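Local coordinates for YueI protein (Bacillus subtilis, PDB 2OHW) that is of unknown function, a DUF1694 family protein that folds as a single chain with helices packed around a mixed four-stranded sheet, at residues D5-Y10 / R26-G31; R36-L41 / E56-N61; G44-S49 / G71-Q76. One frame throughout, in Å; residues are numbered along the deposited sequence.

Contact 1: D5-Y10 / R26-G31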
ATOM      1  N   ASP A   5     -19.610   4.081   5.766  1.00 19.47           N
ATOM      2  CA  ASP A   5     -18.944   4.560   6.977  1.00 18.76           C
ATOM      3  C   ASP A   5     -18.122   3.486   7.670  1.00 18.78           C
ATOM      4  O   ASP A   5     -17.127   3.814   8.309  1.00 18.31           O
ATOM      5  CB  ASP A   5     -19.951   5.147   7.969  1.00 18.98           C
ATOM      6  CG  ASP A   5     -20.695   6.351   7.409  1.00 20.25           C
ATOM      7  OD1 ASP A   5     -20.305   6.900   6.365  1.00 21.59           O
ATOM      8  OD2 ASP A   5     -21.690   6.748   8.027  1.00 18.63           O
ATOM      9  N   LYS A   6     -18.511   2.217   7.538  1.00 18.47           N
ATOM     10  CA  LYS A   6     -17.710   1.138   8.127  1.00 19.37           C
ATOM     11  C   LYS A   6     -16.344   1.042   7.447  1.00 18.51           C
ATOM     12  O   LYS A   6     -15.348   0.745   8.108  1.00 18.56           O
ATOM     13  CB  LYS A   6     -18.449  -0.206   8.109  1.00 20.01           C
ATOM     14  CG  LYS A   6     -18.818  -0.717   6.733  1.00 23.94           C
ATOM     15  CD  LYS A   6     -19.988  -1.690   6.819  1.00 30.98           C
ATOM     16  CE  LYS A   6     -20.125  -2.514   5.557  1.00 33.59           C
ATOM     17  NZ  LYS A   6     -20.268  -1.677   4.331  1.00 35.63           N
ATOM     18  N   MET A   7     -16.287   1.342   6.147  1.00 17.90           N
ATOM     19  CA  MET A   7     -15.001   1.333   5.424  1.00 17.41           C
ATOM     20  C   MET A   7     -14.128   2.502   5.853  1.00 17.87           C
ATOM     21  O   MET A   7     -12.914   2.352   6.018  1.00 17.13           O
ATOM     22  CB  MET A   7     -15.232   1.370   3.911  1.00 18.38           C
ATOM     23  CG  MET A   7     -13.970   1.506   3.025  1.00 20.84           C
ATOM     24  SD  MET A   7     -12.748   0.145   3.174  1.00 24.33           S
ATOM     25  CE  MET A   7     -13.828  -1.227   2.878  1.00 28.17           C
ATOM     26  N   ASP A   8     -14.741   3.668   6.035  1.00 17.05           N
ATOM     27  CA  ASP A   8     -14.012   4.828   6.513  1.00 17.39           C
ATOM     28  C   ASP A   8     -13.396   4.541   7.869  1.00 16.38           C
ATOM     29  O   ASP A   8     -12.280   4.977   8.135  1.00 16.46           O
ATOM     30  CB  ASP A   8     -14.908   6.063   6.626  1.00 17.78           C
ATOM     31  CG  ASP A   8     -15.321   6.619   5.284  1.00 21.88           C
ATOM     32  OD1 ASP A   8     -14.804   6.179   4.226  1.00 25.53           O
ATOM     33  OD2 ASP A   8     -16.188   7.517   5.299  1.00 25.49           O
ATOM     34  N   LEU A   9     -14.111   3.821   8.732  1.00 16.31           N
ATOM     35  CA  LEU A   9     -13.592   3.521  10.048  1.00 16.35           C
ATOM     36  C   LEU A   9     -12.423   2.550   9.924  1.00 15.94           C
ATOM     37  O   LEU A   9     -11.391   2.736  10.575  1.00 15.55           O
ATOM     38  CB  LEU A   9     -14.673   2.958  10.986  1.00 16.85           C
ATOM     39  CG  LEU A   9     -14.199   2.895  12.451  1.00 17.40           C
ATOM     40  CD1 LEU A   9     -13.863   4.283  13.007  1.00 19.03           C
ATOM     41  CD2 LEU A   9     -15.197   2.202  13.363  1.00 19.18           C
ATOM     42  N   TYR A  10     -12.574   1.545   9.070  1.00 15.12           N
ATOM     43  CA  TYR A  10     -11.478   0.597   8.795  1.00 15.03           C
ATOM     44  C   TYR A  10     -10.220   1.334   8.363  1.00 14.69           C
ATOM     45  O   TYR A  10      -9.123   1.076   8.870  1.00 14.90           O
ATOM     46  CB  TYR A  10     -11.922  -0.370   7.702  1.00 15.40           C
ATOM     47  CG  TYR A  10     -10.911  -1.391   7.262  1.00 14.54           C
ATOM     48  CD1 TYR A  10     -10.736  -2.573   7.981  1.00 14.75           C
ATOM     49  CD2 TYR A  10     -10.190  -1.225   6.082  1.00 14.44           C
ATOM     50  CE1 TYR A  10      -9.825  -3.534   7.564  1.00 14.80           C
ATOM     51  CE2 TYR A  10      -9.279  -2.183   5.660  1.00 14.49           C
ATOM     52  CZ  TYR A  10      -9.116  -3.347   6.394  1.00 16.34           C
ATOM     53  OH  TYR A  10      -8.241  -4.332   5.959  1.00 16.13           O
ATOM     54  N   ARG A  26      -9.492  -6.388  -2.814  1.00 20.42           N
ATOM     55  CA  ARG A  26      -8.735  -6.149  -4.034  1.00 20.54           C
ATOM     56  C   ARG A  26      -8.929  -4.729  -4.536  1.00 20.20           C
ATOM     57  O   ARG A  26      -7.988  -4.103  -5.029  1.00 20.30           O
ATOM     58  CB  ARG A  26      -9.114  -7.157  -5.119  1.00 20.45           C
ATOM     59  CG  ARG A  26      -8.732  -8.590  -4.778  1.00 22.22           C
ATOM     60  CD  ARG A  26      -8.805  -9.477  -6.014  1.00 23.71           C
ATOM     61  NE  ARG A  26      -8.765 -10.886  -5.659  1.00 25.04           N
ATOM     62  CZ  ARG A  26      -7.652 -11.586  -5.477  1.00 27.45           C
ATOM     63  NH1 ARG A  26      -6.459 -11.009  -5.605  1.00 28.20           N
ATOM     64  NH2 ARG A  26      -7.732 -12.872  -5.157  1.00 28.51           N
ATOM     65  N   HIS A  27     -10.149  -4.216  -4.403  1.00 20.18           N
ATOM     66  CA  HIS A  27     -10.429  -2.850  -4.830  1.00 20.43           C
ATOM     67  C   HIS A  27      -9.739  -1.789  -3.969  1.00 19.44           C
ATOM     68  O   HIS A  27      -9.472  -0.691  -4.456  1.00 20.25           O
ATOM     69  CB  HIS A  27     -11.932  -2.599  -4.914  1.00 21.72           C
ATOM     70  CG  HIS A  27     -12.624  -3.430  -5.955  1.00 24.94           C
ATOM     71  ND1 HIS A  27     -13.828  -4.061  -5.726  1.00 28.51           N
ATOM     72  CD2 HIS A  27     -12.279  -3.730  -7.231  1.00 28.78           C
ATOM     73  CE1 HIS A  27     -14.197  -4.712  -6.816  1.00 29.37           C
ATOM     74  NE2 HIS A  27     -13.272  -4.529  -7.743  1.00 30.03           N
ATOM     75  N   LEU A  28      -9.462  -2.108  -2.702  1.00 17.32           N
ATOM     76  CA  LEU A  28      -8.704  -1.202  -1.827  1.00 15.70           C
ATOM     77  C   LEU A  28      -7.184  -1.340  -2.031  1.00 15.00           C
ATOM     78  O   LEU A  28      -6.469  -0.334  -2.164  1.00 14.84           O
ATOM     79  CB  LEU A  28      -9.062  -1.417  -0.353  1.00 16.49           C
ATOM     80  CG  LEU A  28      -8.263  -0.598   0.682  1.00 17.01           C
ATOM     81  CD1 LEU A  28      -8.395   0.899   0.507  1.00 18.13           C
ATOM     82  CD2 LEU A  28      -8.690  -0.990   2.098  1.00 16.55           C
ATOM     83  N   PHE A  29      -6.708  -2.587  -2.032  1.00 14.90           N
ATOM     84  CA  PHE A  29      -5.277  -2.877  -1.986  1.00 15.02           C
ATOM     85  C   PHE A  29      -4.600  -3.097  -3.342  1.00 15.90           C
ATOM     86  O   PHE A  29      -3.658  -3.900  -3.461  1.00 15.90           O
ATOM     87  CB  PHE A  29      -5.012  -4.051  -1.037  1.00 14.98           C
ATOM     88  CG  PHE A  29      -5.357  -3.748   0.403  1.00 13.92           C
ATOM     89  CD1 PHE A  29      -4.559  -2.883   1.152  1.00 13.78           C
ATOM     90  CD2 PHE A  29      -6.455  -4.336   1.006  1.00 15.42           C
ATOM     91  CE1 PHE A  29      -4.883  -2.599   2.487  1.00 13.78           C
ATOM     92  CE2 PHE A  29      -6.775  -4.070   2.338  1.00 14.48           C
ATOM     93  CZ  PHE A  29      -5.995  -3.196   3.076  1.00 13.63           C
ATOM     94  N   LEU A  30      -5.072  -2.362  -4.351  1.00 16.00           N
ATOM     95  CA  LEU A  30      -4.449  -2.371  -5.686  1.00 16.28           C
ATOM     96  C   LEU A  30      -4.363  -3.778  -6.272  1.00 16.55           C
ATOM     97  O   LEU A  30      -3.396  -4.127  -6.960  1.00 16.82           O
ATOM     98  CB  LEU A  30      -3.058  -1.710  -5.646  1.00 16.47           C
ATOM     99  CG  LEU A  30      -3.030  -0.235  -5.233  1.00 16.89           C
ATOM    100  CD1 LEU A  30      -1.586   0.258  -5.067  1.00 17.66           C
ATOM    101  CD2 LEU A  30      -3.776   0.617  -6.243  1.00 18.04           C
ATOM    102  N   GLY A  31      -5.401  -4.564  -5.996  1.00 16.99           N
ATOM    103  CA  GLY A  31      -5.545  -5.908  -6.553  1.00 18.02           C
ATOM    104  C   GLY A  31      -5.179  -7.028  -5.600  1.00 19.40           C
ATOM    105  O   GLY A  31      -5.488  -8.188  -5.884  1.00 20.63           O
TER
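Met7 and Leu28 mark the closest backbone approach, yet their CA atoms are still 9.9 Å apart, so side chains alone bridge the two segments. Residues 5-10 are regular helix, with Tyr10 N bonded to Lys6 O. Residues 26-28 end a second helix; Phe29 is the first residue to leave helical angles, and Gly31 N reaches back to Arg26 O at 2.8 Å. Arg26 NH1 also grips Gly31 O within its guanidinium plane, close to the line of the carbonyl, which ties this turn together a second time.

The contact itself is apolar. With CG anti to the backbone N (chi1 178°), Tyr10 stretches its ring out from the helix. The CE2 corner of the ring meets Leu28 CD2 at 3.8 Å, the methyl lying near the ring plane rather than over a face. Tyr10 and Phe29 run at each other from opposite directions and meet by their rims: Phe29 CZ is 3.8 Å from Tyr10 OH, which lies in the plane of the phenylalanine ring, so the rings are not stacked face to face. That hydroxyl hydrogen-bonds to Gly17 O. Leu28 CD2 is the common point, since it also sits 3.5 Å above one face of Phe29, toward the rim, and takes the looser approach of Met7 SD at 4.3 Å.

The contact joins helix 5-12 to the end of helix 22-28. Met7 also leans on Leu19, and Tyr10 on Met15 and Arg34. Leu28 and Phe29 in turn pack on Leu104 of strand 104-110, so helix 5-12 meets the sheet through them.

Contact 2: R36-L41 / E56-N61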
ATOM      1  N   ARG A  36      -2.378 -10.807   2.113  1.00 16.71           N
ATOM      2  CA  ARG A  36      -1.061 -10.752   1.477  1.00 16.59           C
ATOM      3  C   ARG A  36      -0.333  -9.408   1.683  1.00 16.31           C
ATOM      4  O   ARG A  36       0.839  -9.254   1.317  1.00 15.49           O
ATOM      5  CB  ARG A  36      -1.192 -11.099  -0.008  1.00 17.76           C
ATOM      6  CG  ARG A  36      -1.841 -12.509  -0.251  1.00 19.34           C
ATOM      7  CD  ARG A  36      -1.230 -13.216  -1.433  1.00 25.12           C
ATOM      8  NE  ARG A  36      -1.919 -14.426  -1.928  1.00 27.81           N
ATOM      9  CZ  ARG A  36      -2.632 -15.322  -1.236  1.00 32.97           C
ATOM     10  NH1 ARG A  36      -2.807 -15.233   0.075  1.00 35.20           N
ATOM     11  NH2 ARG A  36      -3.177 -16.351  -1.883  1.00 35.28           N
ATOM     12  N   VAL A  37      -1.011  -8.447   2.296  1.00 16.17           N
ATOM     13  CA  VAL A  37      -0.439  -7.113   2.413  1.00 15.80           C
ATOM     14  C   VAL A  37       0.601  -7.064   3.528  1.00 16.30           C
ATOM     15  O   VAL A  37       0.329  -7.476   4.665  1.00 15.67           O
ATOM     16  CB  VAL A  37      -1.526  -6.044   2.632  1.00 15.29           C
ATOM     17  CG1 VAL A  37      -0.890  -4.676   2.806  1.00 16.15           C
ATOM     18  CG2 VAL A  37      -2.518  -6.029   1.449  1.00 15.01           C
ATOM     19  N   VAL A  38       1.780  -6.543   3.190  1.00 15.94           N
ATOM     20  CA  VAL A  38       2.867  -6.321   4.128  1.00 16.75           C
ATOM     21  C   VAL A  38       2.875  -4.872   4.626  1.00 16.25           C
ATOM     22  O   VAL A  38       3.117  -4.622   5.802  1.00 16.93           O
ATOM     23  CB  VAL A  38       4.230  -6.663   3.459  1.00 17.24           C
ATOM     24  CG1 VAL A  38       5.392  -6.284   4.349  1.00 20.29           C
ATOM     25  CG2 VAL A  38       4.290  -8.157   3.118  1.00 19.13           C
ATOM     26  N   LEU A  39       2.597  -3.917   3.740  1.00 15.85           N
ATOM     27  CA  LEU A  39       2.581  -2.505   4.115  1.00 16.18           C
ATOM     28  C   LEU A  39       1.803  -1.750   3.055  1.00 16.08           C
ATOM     29  O   LEU A  39       1.850  -2.089   1.868  1.00 15.71           O
ATOM     30  CB  LEU A  39       4.002  -1.951   4.218  1.00 17.52           C
ATOM     31  CG  LEU A  39       4.219  -0.603   4.937  1.00 19.14           C
ATOM     32  CD1 LEU A  39       4.199  -0.795   6.464  1.00 22.33           C
ATOM     33  CD2 LEU A  39       5.569  -0.074   4.522  1.00 21.90           C
ATOM     34  N   ALA A  40       1.081  -0.719   3.480  1.00 15.26           N
ATOM     35  CA  ALA A  40       0.365   0.142   2.552  1.00 15.86           C
ATOM     36  C   ALA A  40       0.590   1.591   2.951  1.00 16.15           C
ATOM     37  O   ALA A  40       0.629   1.907   4.148  1.00 17.26           O
ATOM     38  CB  ALA A  40      -1.105  -0.200   2.564  1.00 16.12           C
ATOM     39  N   LEU A  41       0.757   2.464   1.955  1.00 14.66           N
ATOM     40  CA  LEU A  41       0.901   3.913   2.173  1.00 14.86           C
ATOM     41  C   LEU A  41      -0.236   4.614   1.455  1.00 14.00           C
ATOM     42  O   LEU A  41      -0.610   4.196   0.334  1.00 13.57           O
ATOM     43  CB  LEU A  41       2.198   4.405   1.559  1.00 15.00           C
ATOM     44  CG  LEU A  41       3.519   4.005   2.215  1.00 19.34           C
ATOM     45  CD1 LEU A  41       4.664   4.610   1.400  1.00 20.48           C
ATOM     46  CD2 LEU A  41       3.624   4.413   3.647  1.00 20.92           C
ATOM     47  N   GLU A  56      11.189   1.165   3.038  1.00 18.92           N
ATOM     48  CA  GLU A  56      12.489   0.582   2.681  1.00 18.90           C
ATOM     49  C   GLU A  56      12.771  -0.651   3.536  1.00 18.26           C
ATOM     50  O   GLU A  56      13.254  -1.659   3.040  1.00 18.15           O
ATOM     51  CB  GLU A  56      13.639   1.587   2.780  1.00 19.43           C
ATOM     52  CG  GLU A  56      14.976   0.951   2.348  1.00 22.23           C
ATOM     53  CD  GLU A  56      16.027   1.917   1.845  1.00 28.52           C
ATOM     54  OE1 GLU A  56      15.912   3.141   2.084  1.00 31.05           O
ATOM     55  OE2 GLU A  56      16.997   1.424   1.225  1.00 30.87           O
ATOM     56  N   HIS A  57      12.447  -0.572   4.824  1.00 17.53           N
ATOM     57  CA  HIS A  57      12.660  -1.709   5.701  1.00 17.81           C
ATOM     58  C   HIS A  57      11.934  -2.956   5.222  1.00 17.65           C
ATOM     59  O   HIS A  57      12.493  -4.065   5.238  1.00 17.75           O
ATOM     60  CB  HIS A  57      12.225  -1.378   7.134  1.00 18.58           C
ATOM     61  CG  HIS A  57      12.450  -2.506   8.090  1.00 19.04           C
ATOM     62  ND1 HIS A  57      11.484  -3.445   8.371  1.00 19.68           N
ATOM     63  CD2 HIS A  57      13.559  -2.889   8.766  1.00 19.91           C
ATOM     64  CE1 HIS A  57      11.972  -4.336   9.220  1.00 19.55           C
ATOM     65  NE2 HIS A  57      13.232  -4.023   9.467  1.00 22.46           N
ATOM     66  N   GLU A  58      10.674  -2.787   4.828  1.00 17.95           N
ATOM     67  CA  GLU A  58       9.866  -3.901   4.352  1.00 18.85           C
ATOM     68  C   GLU A  58      10.370  -4.455   3.018  1.00 18.87           C
ATOM     69  O   GLU A  58      10.330  -5.664   2.789  1.00 19.23           O
ATOM     70  CB  GLU A  58       8.383  -3.508   4.252  1.00 19.62           C
ATOM     71  CG  GLU A  58       7.684  -3.272   5.613  1.00 21.43           C
ATOM     72  CD  GLU A  58       7.919  -4.381   6.646  1.00 25.32           C
ATOM     73  OE1 GLU A  58       7.866  -5.588   6.300  1.00 27.68           O
ATOM     74  OE2 GLU A  58       8.148  -4.039   7.828  1.00 27.66           O
ATOM     75  N   LEU A  59      10.838  -3.581   2.130  1.00 18.25           N
ATOM     76  CA  LEU A  59      11.417  -4.063   0.873  1.00 18.52           C
ATOM     77  C   LEU A  59      12.724  -4.837   1.093  1.00 19.22           C
ATOM     78  O   LEU A  59      12.988  -5.852   0.434  1.00 20.27           O
ATOM     79  CB  LEU A  59      11.623  -2.901  -0.094  1.00 18.09           C
ATOM     80  CG  LEU A  59      10.337  -2.232  -0.553  1.00 17.78           C
ATOM     81  CD1 LEU A  59      10.669  -0.909  -1.176  1.00 18.22           C
ATOM     82  CD2 LEU A  59       9.573  -3.105  -1.539  1.00 17.00           C
ATOM     83  N   LYS A  60      13.522  -4.344   2.034  1.00 19.87           N
ATOM     84  CA  LYS A  60      14.815  -4.937   2.372  1.00 21.26           C
ATOM     85  C   LYS A  60      14.656  -6.312   3.025  1.00 21.63           C
ATOM     86  O   LYS A  60      15.511  -7.183   2.867  1.00 22.15           O
ATOM     87  CB  LYS A  60      15.531  -3.983   3.334  1.00 21.52           C
ATOM     88  CG  LYS A  60      16.898  -4.419   3.814  1.00 22.67           C
ATOM     89  CD  LYS A  60      17.509  -3.355   4.708  1.00 24.80           C
ATOM     90  CE  LYS A  60      18.925  -3.754   5.126  1.00 27.40           C
ATOM     91  NZ  LYS A  60      18.950  -5.001   5.950  1.00 29.43           N
ATOM     92  N   ASN A  61      13.573  -6.489   3.773  1.00 22.10           N
ATOM     93  CA  ASN A  61      13.403  -7.674   4.603  1.00 23.05           C
ATOM     94  C   ASN A  61      12.393  -8.651   4.029  1.00 24.68           C
ATOM     95  O   ASN A  61      12.018  -9.652   4.654  1.00 25.53           O
ATOM     96  CB  ASN A  61      13.104  -7.234   6.031  1.00 21.66           C
ATOM     97  CG  ASN A  61      14.363  -6.805   6.747  1.00 20.99           C
ATOM     98  OD1 ASN A  61      15.129  -7.657   7.170  1.00 19.58           O
ATOM     99  ND2 ASN A  61      14.612  -5.498   6.842  1.00 17.84           N
TER
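A carboxylate oxygen presses against a methyl: Glu58 OE1 lies 3.2 Å from Val38 CG1, within a contact otherwise made of hydrocarbon. The oxygen's polar demand is met by Arg116, whose NH1 forms a salt bridge with it. The glutamate reaches this place by bending at chi2 (-49°), which folds its chain against the strand, so that its CG touches Val38 CG1 and Leu39 CD2, each at 4.0 Å. Leu39 crosses the glutamate chain at about a right angle, whereas Val38 meets it obliquely. Val38 and Leu39 both point toward the helix, consistent with the classic beta bulge in which the two together face Ile108; it lies on strand 37-42, outermost of the four sheet strands. Helix 53-60 packs on a face of the sheet here, Leu59 on Ile108. The second carboxylate oxygen, Glu58 OE2, takes a weak bond of 3.4 Å from His57 ND1, lying in the plane of the imidazole. With an alanine in place of Glu58, Arg116 would probably lose its carboxylate mate and a gap open beside Val38 CG1 and Leu39 CD2. One face of the His57 ring carries Asn61 ND2, which donates to His57 O at 3.0 Å.

Contact 3: G44-S49 / G71-Q76; sequences GQVLRS and GELQYQ
Leu73 sits in the connection between strand 65-70 and helix 75-87 and inserts its forked end against Val46 and Leu47, at the short helix 43-46 that follows the first strand of the sheet. Its two methyls divide the work: CD1 meets Val46 CG1 at 3.8 Å, and CD2 comes to 4.3 Å from Leu47 CD2. The Val46 and Leu73 side chains cross at a slant, while the backbones stay well apart, 8.7 Å between the CA atoms of Leu47 and Leu73. Leu73 has CG anti to its carbonyl carbon (chi1 -67°) and a nearly straight chi2, which together extend the fork toward helix 43-46. Leu73 supplies 59 of the 109 Å² buried here, so this one residue dominates the packing.

Strand 65-70, helix 75-87 and strand 92-95 form a beta-alpha-beta crossover, the two strands lying next to each other and parallel in the sheet. Leu73 thus packs the lead-in to the crossover helix on segment 44-49, and Gly71, two residues before it, is bonded through its backbone to Val95 of the returning strand. Leu73 also touches Lys43 and Tyr78, while Leu47 touches Ser77.

Just before and within the weakly bonded first turn of the helix, the amides of Gln74 and Gln76 face each other. Gln76 NE2 is placed only 2.6 Å from Gln74 OE1, suspiciously short for a bond between amides, so its exact length is doubtful. On the other segment, Gln45 NE2 donates to Ile121 O and Asp123 OD1.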
ATOM      1  N   GLY A  44      -1.355  10.388  -0.015  1.00 15.87           N
ATOM      2  CA  GLY A  44      -0.770  11.530   0.678  1.00 14.95           C
ATOM      3  C   GLY A  44       0.612  11.240   1.240  1.00 15.84           C
ATOM      4  O   GLY A  44       1.501  12.072   1.162  1.00 15.90           O
ATOM      5  N   GLN A  45       0.791  10.048   1.813  1.00 14.86           N
ATOM      6  CA  GLN A  45       2.115   9.638   2.286  1.00 14.36           C
ATOM      7  C   GLN A  45       3.099   9.478   1.132  1.00 15.48           C
ATOM      8  O   GLN A  45       4.269   9.878   1.233  1.00 16.31           O
ATOM      9  CB  GLN A  45       1.997   8.351   3.114  1.00 13.97           C
ATOM     10  CG  GLN A  45       1.251   8.571   4.419  1.00 13.52           C
ATOM     11  CD  GLN A  45       1.085   7.275   5.199  1.00 13.14           C
ATOM     12  OE1 GLN A  45       0.612   6.277   4.662  1.00 13.24           O
ATOM     13  NE2 GLN A  45       1.476   7.290   6.481  1.00 13.35           N
ATOM     14  N   VAL A  46       2.667   8.880   0.025  1.00 14.72           N
ATOM     15  CA  VAL A  46       3.606   8.728  -1.101  1.00 15.60           C
ATOM     16  C   VAL A  46       4.068  10.108  -1.606  1.00 17.41           C
ATOM     17  O   VAL A  46       5.208  10.266  -2.070  1.00 18.78           O
ATOM     18  CB  VAL A  46       3.000   7.874  -2.232  1.00 15.47           C
ATOM     19  CG1 VAL A  46       3.904   7.863  -3.471  1.00 15.28           C
ATOM     20  CG2 VAL A  46       2.793   6.460  -1.730  1.00 15.41           C
ATOM     21  N   LEU A  47       3.181  11.095  -1.511  1.00 18.48           N
ATOM     22  CA  LEU A  47       3.490  12.452  -1.988  1.00 20.25           C
ATOM     23  C   LEU A  47       4.439  13.219  -1.074  1.00 21.98           C
ATOM     24  O   LEU A  47       4.903  14.307  -1.442  1.00 22.75           O
ATOM     25  CB  LEU A  47       2.199  13.241  -2.213  1.00 20.07           C
ATOM     26  CG  LEU A  47       1.311  12.782  -3.382  1.00 20.88           C
ATOM     27  CD1 LEU A  47      -0.109  13.352  -3.286  1.00 23.75           C
ATOM     28  CD2 LEU A  47       1.935  13.067  -4.746  1.00 21.93           C
ATOM     29  N   ARG A  48       4.752  12.670   0.099  1.00 23.47           N
ATOM     30  CA  ARG A  48       5.713  13.303   1.009  1.00 25.35           C
ATOM     31  C   ARG A  48       7.091  13.345   0.342  1.00 26.49           C
ATOM     32  O   ARG A  48       7.529  12.356  -0.257  1.00 26.80           O
ATOM     33  CB  ARG A  48       5.772  12.562   2.349  1.00 25.14           C
ATOM     34  CG  ARG A  48       6.549  13.305   3.433  1.00 25.99           C
ATOM     35  CD  ARG A  48       6.711  12.459   4.692  1.00 26.08           C
ATOM     36  NE  ARG A  48       7.843  11.539   4.624  1.00 26.81           N
ATOM     37  CZ  ARG A  48       8.374  10.921   5.676  1.00 27.54           C
ATOM     38  NH1 ARG A  48       7.880  11.116   6.890  1.00 27.84           N
ATOM     39  NH2 ARG A  48       9.413  10.109   5.520  1.00 27.40           N
ATOM     40  N   SER A  49       7.752  14.499   0.433  1.00 27.66           N
ATOM     41  CA  SER A  49       9.037  14.720  -0.236  1.00 29.09           C
ATOM     42  C   SER A  49      10.080  13.656   0.106  1.00 29.17           C
ATOM     43  O   SER A  49      10.688  13.059  -0.789  1.00 30.28           O
ATOM     44  CB  SER A  49       9.566  16.124   0.082  1.00 29.33           C
ATOM     45  OG  SER A  49       8.594  17.102  -0.250  1.00 32.64           O
ATOM     46  N   GLY A  71      -1.486   3.837 -10.312  1.00 16.11           N
ATOM     47  CA  GLY A  71      -1.250   4.562 -11.563  1.00 16.81           C
ATOM     48  C   GLY A  71      -1.855   5.955 -11.632  1.00 17.42           C
ATOM     49  O   GLY A  71      -1.557   6.707 -12.571  1.00 17.68           O
ATOM     50  N   GLU A  72      -2.689   6.328 -10.657  1.00 16.50           N
ATOM     51  CA  GLU A  72      -3.179   7.714 -10.624  1.00 17.25           C
ATOM     52  C   GLU A  72      -2.066   8.705 -10.288  1.00 16.62           C
ATOM     53  O   GLU A  72      -2.188   9.906 -10.577  1.00 16.32           O
ATOM     54  CB  GLU A  72      -4.302   7.884  -9.610  1.00 17.90           C
ATOM     55  CG  GLU A  72      -5.445   6.939  -9.849  1.00 23.51           C
ATOM     56  CD  GLU A  72      -6.754   7.634 -10.029  1.00 29.75           C
ATOM     57  OE1 GLU A  72      -6.947   8.743  -9.485  1.00 34.17           O
ATOM     58  OE2 GLU A  72      -7.609   7.057 -10.728  1.00 34.41           O
ATOM     59  N   LEU A  73      -1.014   8.202  -9.630  1.00 16.11           N
ATOM     60  CA  LEU A  73       0.141   9.002  -9.253  1.00 16.15           C
ATOM     61  C   LEU A  73       1.047   9.248 -10.456  1.00 15.65           C
ATOM     62  O   LEU A  73       1.157   8.401 -11.333  1.00 15.60           O
ATOM     63  CB  LEU A  73       0.944   8.270  -8.170  1.00 16.05           C
ATOM     64  CG  LEU A  73       0.253   8.116  -6.814  1.00 16.49           C
ATOM     65  CD1 LEU A  73       1.079   7.150  -5.964  1.00 20.32           C
ATOM     66  CD2 LEU A  73       0.147   9.472  -6.147  1.00 18.70           C
ATOM     67  N   GLN A  74       1.674  10.418 -10.486  1.00 14.91           N
ATOM     68  CA  GLN A  74       2.703  10.719 -11.466  1.00 15.09           C
ATOM     69  C   GLN A  74       4.037  10.108 -11.051  1.00 15.28           C
ATOM     70  O   GLN A  74       4.319   9.973  -9.857  1.00 15.03           O
ATOM     71  CB  GLN A  74       2.838  12.239 -11.612  1.00 15.29           C
ATOM     72  CG  GLN A  74       1.579  12.869 -12.185  1.00 16.62           C
ATOM     73  CD  GLN A  74       1.699  14.359 -12.408  1.00 18.97           C
ATOM     74  OE1 GLN A  74       2.781  14.930 -12.309  1.00 22.97           O
ATOM     75  NE2 GLN A  74       0.572  15.000 -12.712  1.00 20.12           N
ATOM     76  N   TYR A  75       4.855   9.768 -12.048  1.00 15.62           N
ATOM     77  CA  TYR A  75       6.156   9.118 -11.834  1.00 15.39           C
ATOM     78  C   TYR A  75       7.001   9.741 -10.753  1.00 16.43           C
ATOM     79  O   TYR A  75       7.536   9.023  -9.906  1.00 15.58           O
ATOM     80  CB  TYR A  75       6.960   9.056 -13.141  1.00 16.34           C
ATOM     81  CG  TYR A  75       8.224   8.223 -13.028  1.00 16.47           C
ATOM     82  CD1 TYR A  75       8.161   6.831 -12.996  1.00 16.45           C
ATOM     83  CD2 TYR A  75       9.474   8.827 -12.964  1.00 16.87           C
ATOM     84  CE1 TYR A  75       9.313   6.062 -12.896  1.00 17.39           C
ATOM     85  CE2 TYR A  75      10.632   8.067 -12.854  1.00 16.77           C
ATOM     86  CZ  TYR A  75      10.541   6.687 -12.819  1.00 18.44           C
ATOM     87  OH  TYR A  75      11.690   5.926 -12.717  1.00 21.56           O
ATOM     88  N   GLN A  76       7.151  11.062 -10.781  1.00 17.10           N
ATOM     89  CA  GLN A  76       8.052  11.710  -9.828  1.00 18.34           C
ATOM     90  C   GLN A  76       7.656  11.490  -8.365  1.00 18.56           C
ATOM     91  O   GLN A  76       8.496  11.602  -7.480  1.00 19.98           O
ATOM     92  CB  GLN A  76       8.196  13.201 -10.153  1.00 19.95           C
ATOM     93  CG  GLN A  76       6.963  14.025  -9.876  1.00 22.21           C
ATOM     94  CD  GLN A  76       5.974  14.075 -11.020  1.00 26.57           C
ATOM     95  OE1 GLN A  76       6.090  13.352 -12.019  1.00 27.64           O
ATOM     96  NE2 GLN A  76       4.970  14.936 -10.873  1.00 27.91           N
TER

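Overall arrangement
The centres of the three contacts lie 17 to 19 Å apart. Contacts 1 and 2 lie on opposite sides of the chain's centre but touch through strand 37-42, where Val37 CG2 is 3.8 Å from Phe29 CD1. The same strand passes on to contact 3: Leu41 CB meets Val46 CG2 at 3.9 Å. Contacts 1 and 3 do not touch, their nearest atoms being about 6 Å apart. In sequence, contact 1 closes before the others open, whereas contacts 2 and 3 interleave; helix 43-46 follows strand 37-42 and precedes helix 53-60. With the function unknown, the contacts cannot be tied to a site.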